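Local coordinates for beta-phosphoglucomutase (Clostridium difficile, PDB 4GIB), which probably interconverts beta-D-glucose 1-phosphate and beta-D-glucose 6-phosphate with the help of magnesium, as a member of the HAD-like superfamily, at residues 204-214 against 221-232. Numbering follows the deposited sequence.
Sequences NSANMFSVGVG and KANLVVDSTNQL. With NA (sodium ion), chain C.
The edge of the parallel Rossmann-like sheet is built here, where strand 209-213 pairs with the outermost strand 224-226 and a sodium ion ties their N-terminal ends together. Leu-224 N opens the pairing with a bond to Ser-210 O (3.1 Å). Gly-212 carries it on: its N gives a nearly straight bond to Leu-224 O (2.7 Å), and its O accepts Val-226 N (2.8 Å). Gly-214 N then reaches Val-226 O, completing the pairing of Val-213 with Val-226.

At the N-terminal end side chains join in. Asn-223, its CG anti to the carbonyl carbon (chi1 -63°), turns OD1 toward the edge of strand 209-213, where that one oxygen both accepts Ser-210 N almost in line (2.8 Å) and binds sodium at 2.5 Å. Asn-204 OD1 and Met-208 O, with two waters, complete the five ligands, so the ion bridges the close pair of amide oxygens. Ser-210 OG donates to Asn-204 OD1 and accepts Asn-223 N, linking two ligands in a second shell. Asn-204 ND2 meets Lys-221 O from above its carbonyl plane (2.8 Å), which helps fix the flip of the amide.

Phe-209 CE1 meets Asn-223 CB at 3.3 Å; ring and amide are nearly parallel, 11° apart, but CB does the touching. Tyr-244 of helix 234-247 meets the same ring. On the sheet face of Val-211 and Val-213, Leu-232 returns over the strand, its CD2 3.7 Å from Val-211 CG1, while Val-213 CG1 packs on the Ser-228 backbone. Strand 209-213 thus lies between 190-194 and the outermost 224-226, all parallel, as in the Rossmannoid core of HAD-like enzymes.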
ATOM      1  N   ASN A 204       1.522   4.046 -12.200  1.00 24.22           N
ATOM      2  CA  ASN A 204       1.647   4.477 -13.618  1.00 25.82           C
ATOM      3  C   ASN A 204       0.912   5.805 -13.845  1.00 26.18           C
ATOM      4  O   ASN A 204       1.367   6.662 -14.596  1.00 27.97           O
ATOM      5  CB  ASN A 204       1.121   3.413 -14.586  1.00 25.18           C
ATOM      6  CG  ASN A 204       1.954   2.126 -14.571  1.00 27.79           C
ATOM      7  OD1 ASN A 204       3.164   2.157 -14.329  1.00 24.17           O
ATOM      8  ND2 ASN A 204       1.305   0.992 -14.867  1.00 22.74           N
ATOM      9  N   SER A 205      -0.220   5.987 -13.185  1.00 25.69           N
ATOM     10  CA  SER A 205      -0.966   7.231 -13.356  1.00 25.85           C
ATOM     11  C   SER A 205      -0.213   8.418 -12.770  1.00 24.62           C
ATOM     12  O   SER A 205      -0.391   9.508 -13.233  1.00 26.00           O
ATOM     13  CB  SER A 205      -2.374   7.106 -12.819  1.00 26.63           C
ATOM     14  OG  SER A 205      -3.135   6.290 -13.702  1.00 29.44           O
ATOM     15  N   ALA A 206       0.657   8.182 -11.786  1.00 24.38           N
ATOM     16  CA  ALA A 206       1.529   9.229 -11.222  1.00 24.97           C
ATOM     17  C   ALA A 206       2.798   9.451 -12.077  1.00 25.65           C
ATOM     18  O   ALA A 206       3.686  10.215 -11.693  1.00 27.40           O
ATOM     19  CB  ALA A 206       1.940   8.868  -9.784  1.00 23.46           C
ATOM     20  N   ASN A 207       2.870   8.775 -13.222  1.00 26.68           N
ATOM     21  CA  ASN A 207       4.001   8.848 -14.157  1.00 27.44           C
ATOM     22  C   ASN A 207       5.307   8.332 -13.563  1.00 25.09           C
ATOM     23  O   ASN A 207       6.367   8.875 -13.834  1.00 23.37           O
ATOM     24  CB  ASN A 207       4.160  10.266 -14.744  1.00 30.44           C
ATOM     25  CG  ASN A 207       3.015  10.646 -15.666  1.00 36.55           C
ATOM     26  OD1 ASN A 207       2.295   9.780 -16.167  1.00 45.97           O
ATOM     27  ND2 ASN A 207       2.847  11.944 -15.908  1.00 40.96           N
ATOM     28  N   MET A 208       5.213   7.261 -12.775  1.00 23.46           N
ATOM     29  CA  MET A 208       6.366   6.634 -12.125  1.00 22.65           C
ATOM     30  C   MET A 208       6.622   5.237 -12.689  1.00 22.53           C
ATOM     31  O   MET A 208       5.769   4.663 -13.368  1.00 21.38           O
ATOM     32  CB  MET A 208       6.116   6.492 -10.619  1.00 21.16           C
ATOM     33  CG  MET A 208       5.685   7.759  -9.910  1.00 19.80           C
ATOM     34  SD  MET A 208       5.472   7.428  -8.143  1.00 22.21           S
ATOM     35  CE  MET A 208       5.253   9.077  -7.475  1.00 10.56           C
ATOM     36  N   PHE A 209       7.799   4.694 -12.379  1.00 22.33           N
ATOM     37  CA  PHE A 209       8.170   3.350 -12.799  1.00 23.17           C
ATOM     38  C   PHE A 209       7.479   2.401 -11.825  1.00 22.73           C
ATOM     39  O   PHE A 209       7.691   2.491 -10.630  1.00 22.80           O
ATOM     40  CB  PHE A 209       9.692   3.195 -12.784  1.00 24.57           C
ATOM     41  CG  PHE A 209      10.182   1.824 -13.145  1.00 22.49           C
ATOM     42  CD1 PHE A 209       9.976   1.309 -14.408  1.00 26.59           C
ATOM     43  CD2 PHE A 209      10.908   1.079 -12.240  1.00 21.64           C
ATOM     44  CE1 PHE A 209      10.455   0.045 -14.757  1.00 28.17           C
ATOM     45  CE2 PHE A 209      11.396  -0.178 -12.576  1.00 23.52           C
ATOM     46  CZ  PHE A 209      11.165  -0.698 -13.833  1.00 27.10           C
ATOM     47  N   SER A 210       6.623   1.513 -12.336  1.00 22.40           N
ATOM     48  CA  SER A 210       5.857   0.638 -11.465  1.00 21.23           C
ATOM     49  C   SER A 210       6.488  -0.750 -11.346  1.00 21.68           C
ATOM     50  O   SER A 210       6.873  -1.357 -12.351  1.00 22.89           O
ATOM     51  CB  SER A 210       4.408   0.544 -11.952  1.00 22.24           C
ATOM     52  OG  SER A 210       4.317  -0.067 -13.247  1.00 22.62           O
ATOM     53  N   VAL A 211       6.626  -1.219 -10.107  1.00 21.30           N
ATOM     54  CA  VAL A 211       7.158  -2.556  -9.820  1.00 21.96           C
ATOM     55  C   VAL A 211       6.074  -3.335  -9.076  1.00 22.09           C
ATOM     56  O   VAL A 211       5.621  -2.926  -7.983  1.00 20.64           O
ATOM     57  CB  VAL A 211       8.424  -2.511  -8.961  1.00 22.76           C
ATOM     58  CG1 VAL A 211       8.976  -3.936  -8.739  1.00 21.64           C
ATOM     59  CG2 VAL A 211       9.479  -1.606  -9.609  1.00 23.24           C
ATOM     60  N   GLY A 212       5.642  -4.433  -9.690  1.00 22.45           N
ATOM     61  CA  GLY A 212       4.611  -5.294  -9.129  1.00 23.04           C
ATOM     62  C   GLY A 212       5.219  -6.548  -8.524  1.00 24.25           C
ATOM     63  O   GLY A 212       6.189  -7.115  -9.055  1.00 21.09           O
ATOM     64  N   VAL A 213       4.652  -6.974  -7.396  1.00 25.75           N
ATOM     65  CA  VAL A 213       5.122  -8.159  -6.688  1.00 25.56           C
ATOM     66  C   VAL A 213       3.995  -9.145  -6.506  1.00 26.38           C
ATOM     67  O   VAL A 213       3.063  -8.893  -5.739  1.00 25.99           O
ATOM     68  CB  VAL A 213       5.664  -7.808  -5.287  1.00 26.27           C
ATOM     69  CG1 VAL A 213       6.157  -9.068  -4.588  1.00 28.83           C
ATOM     70  CG2 VAL A 213       6.775  -6.791  -5.387  1.00 24.35           C
ATOM     71  N   GLY A 214       4.089 -10.281  -7.195  1.00 28.23           N
ATOM     72  CA  GLY A 214       3.080 -11.320  -7.101  1.00 29.23           C
ATOM     73  C   GLY A 214       2.760 -11.931  -8.451  1.00 31.24           C
ATOM     74  O   GLY A 214       3.639 -12.075  -9.301  1.00 30.92           O
ATOM     75  N   LYS A 221       0.044  -4.710 -15.875  1.00 30.74           N
ATOM     76  CA  LYS A 221       0.285  -3.320 -16.259  1.00 30.69           C
ATOM     77  C   LYS A 221       1.526  -2.705 -15.620  1.00 27.90           C
ATOM     78  O   LYS A 221       1.875  -1.573 -15.892  1.00 27.25           O
ATOM     79  CB  LYS A 221      -0.977  -2.493 -16.008  1.00 33.14           C
ATOM     80  CG  LYS A 221      -2.120  -2.974 -16.932  1.00 36.71           C
ATOM     81  CD  LYS A 221      -3.458  -2.310 -16.682  1.00 41.27           C
ATOM     82  CE  LYS A 221      -4.484  -2.827 -17.700  1.00 43.29           C
ATOM     83  NZ  LYS A 221      -5.833  -2.226 -17.519  1.00 47.39           N
ATOM     84  N   ALA A 222       2.219  -3.479 -14.802  1.00 26.89           N
ATOM     85  CA  ALA A 222       3.423  -3.017 -14.167  1.00 25.49           C
ATOM     86  C   ALA A 222       4.549  -2.950 -15.197  1.00 25.85           C
ATOM     87  O   ALA A 222       4.562  -3.696 -16.161  1.00 28.96           O
ATOM     88  CB  ALA A 222       3.786  -3.934 -13.013  1.00 24.13           C
ATOM     89  N   ASN A 223       5.488  -2.038 -14.987  1.00 26.21           N
ATOM     90  CA  ASN A 223       6.622  -1.878 -15.881  1.00 25.87           C
ATOM     91  C   ASN A 223       7.583  -3.027 -15.655  1.00 26.54           C
ATOM     92  O   ASN A 223       8.309  -3.440 -16.569  1.00 27.15           O
ATOM     93  CB  ASN A 223       7.287  -0.535 -15.631  1.00 24.99           C
ATOM     94  CG  ASN A 223       6.361   0.625 -15.927  1.00 24.82           C
ATOM     95  OD1 ASN A 223       6.248   1.571 -15.139  1.00 23.67           O
ATOM     96  ND2 ASN A 223       5.671   0.552 -17.056  1.00 26.60           N
ATOM     97  N   LEU A 224       7.542  -3.555 -14.430  1.00 24.69           N
ATOM     98  CA  LEU A 224       8.329  -4.701 -14.020  1.00 25.00           C
ATOM     99  C   LEU A 224       7.544  -5.514 -12.981  1.00 24.82           C
ATOM    100  O   LEU A 224       6.911  -4.965 -12.059  1.00 22.57           O
ATOM    101  CB  LEU A 224       9.674  -4.264 -13.431  1.00 24.61           C
ATOM    102  CG  LEU A 224      10.515  -5.396 -12.820  1.00 27.26           C
ATOM    103  CD1 LEU A 224      10.922  -6.426 -13.899  1.00 26.46           C
ATOM    104  CD2 LEU A 224      11.750  -4.833 -12.097  1.00 25.57           C
ATOM    105  N   VAL A 225       7.578  -6.828 -13.144  1.00 25.64           N
ATOM    106  CA  VAL A 225       6.898  -7.712 -12.228  1.00 25.85           C
ATOM    107  C   VAL A 225       7.861  -8.751 -11.717  1.00 26.40           C
ATOM    108  O   VAL A 225       8.563  -9.393 -12.506  1.00 26.14           O
ATOM    109  CB  VAL A 225       5.714  -8.422 -12.916  1.00 26.84           C
ATOM    110  CG1 VAL A 225       5.137  -9.488 -12.014  1.00 28.21           C
ATOM    111  CG2 VAL A 225       4.638  -7.395 -13.317  1.00 27.95           C
ATOM    112  N   VAL A 226       7.930  -8.894 -10.396  1.00 25.51           N
ATOM    113  CA  VAL A 226       8.739  -9.957  -9.810  1.00 28.22           C
ATOM    114  C   VAL A 226       7.809 -10.852  -8.993  1.00 29.70           C
ATOM    115  O   VAL A 226       6.721 -10.424  -8.598  1.00 29.06           O
ATOM    116  CB  VAL A 226       9.936  -9.441  -8.968  1.00 28.72           C
ATOM    117  CG1 VAL A 226      10.920  -8.711  -9.852  1.00 30.59           C
ATOM    118  CG2 VAL A 226       9.479  -8.550  -7.820  1.00 25.34           C
ATOM    119  N   ASP A 227       8.256 -12.090  -8.759  1.00 30.89           N
ATOM    120  CA  ASP A 227       7.492 -13.114  -8.051  1.00 32.68           C
ATOM    121  C   ASP A 227       7.221 -12.812  -6.589  1.00 31.62           C
ATOM    122  O   ASP A 227       6.102 -13.001  -6.120  1.00 31.64           O
ATOM    123  CB  ASP A 227       8.235 -14.468  -8.119  1.00 34.20           C
ATOM    124  CG  ASP A 227       8.303 -15.032  -9.526  1.00 41.05           C
ATOM    125  OD1 ASP A 227       7.566 -14.534 -10.398  1.00 47.88           O
ATOM    126  OD2 ASP A 227       9.082 -15.988  -9.766  1.00 49.36           O
ATOM    127  N   SER A 228       8.261 -12.388  -5.872  1.00 30.35           N
ATOM    128  CA  SER A 228       8.161 -12.113  -4.458  1.00 30.23           C
ATOM    129  C   SER A 228       9.158 -11.038  -4.044  1.00 30.56           C
ATOM    130  O   SER A 228      10.044 -10.659  -4.832  1.00 29.72           O
ATOM    131  CB  SER A 228       8.423 -13.385  -3.648  1.00 32.77           C
ATOM    132  OG  SER A 228       9.761 -13.809  -3.779  1.00 32.90           O
ATOM    133  N   THR A 229       9.013 -10.569  -2.799  1.00 28.79           N
ATOM    134  CA  THR A 229       9.862  -9.508  -2.254  1.00 28.19           C
ATOM    135  C   THR A 229      11.354  -9.880  -2.281  1.00 31.05           C
ATOM    136  O   THR A 229      12.211  -8.997  -2.329  1.00 30.73           O
ATOM    137  CB  THR A 229       9.407  -9.090  -0.827  1.00 28.79           C
ATOM    138  OG1 THR A 229       9.431 -10.227   0.045  1.00 26.54           O
ATOM    139  CG2 THR A 229       7.975  -8.505  -0.855  1.00 24.57           C
ATOM    140  N   ASN A 230      11.659 -11.178  -2.274  1.00 33.82           N
ATOM    141  CA  ASN A 230      13.052 -11.650  -2.364  1.00 36.07           C
ATOM    142  C   ASN A 230      13.695 -11.375  -3.707  1.00 36.08           C
ATOM    143  O   ASN A 230      14.921 -11.458  -3.839  1.00 35.94           O
ATOM    144  CB  ASN A 230      13.139 -13.158  -2.120  1.00 38.10           C
ATOM    145  CG  ASN A 230      13.316 -13.511  -0.673  1.00 40.92           C
ATOM    146  OD1 ASN A 230      13.888 -12.745   0.109  1.00 47.23           O
ATOM    147  ND2 ASN A 230      12.882 -14.708  -0.309  1.00 48.60           N
ATOM    148  N   GLN A 231      12.864 -11.080  -4.705  1.00 34.96           N
ATOM    149  CA  GLN A 231      13.340 -10.808  -6.051  1.00 34.34           C
ATOM    150  C   GLN A 231      13.617  -9.309  -6.228  1.00 32.04           C
ATOM    151  O   GLN A 231      14.147  -8.903  -7.247  1.00 30.19           O
ATOM    152  CB  GLN A 231      12.285 -11.247  -7.067  1.00 34.86           C
ATOM    153  CG  GLN A 231      11.760 -12.681  -6.889  1.00 39.27           C
ATOM    154  CD  GLN A 231      12.815 -13.725  -7.125  1.00 47.09           C
ATOM    155  OE1 GLN A 231      13.582 -13.631  -8.077  1.00 54.62           O
ATOM    156  NE2 GLN A 231      12.845 -14.751  -6.277  1.00 51.66           N
ATOM    157  N   LEU A 232      13.226  -8.496  -5.245  1.00 30.56           N
ATOM    158  CA  LEU A 232      13.438  -7.045  -5.290  1.00 28.85           C
ATOM    159  C   LEU A 232      14.876  -6.662  -4.923  1.00 30.67           C
ATOM    160  O   LEU A 232      15.133  -6.132  -3.840  1.00 30.32           O
ATOM    161  CB  LEU A 232      12.470  -6.332  -4.350  1.00 27.33           C
ATOM    162  CG  LEU A 232      10.979  -6.384  -4.700  1.00 24.68           C
ATOM    163  CD1 LEU A 232      10.185  -5.682  -3.616  1.00 18.45           C
ATOM    164  CD2 LEU A 232      10.738  -5.747  -6.057  1.00 14.81           C
TER
HETATM  165 NA    NA C 301       4.944   3.657 -15.465  1.00 24.07          NA
HETATM  166  O   HOH W   1       3.566   5.510 -16.040  1.00 18.98           O
HETATM  167  O   HOH W   2       3.737   3.300 -17.421  1.00 29.09           O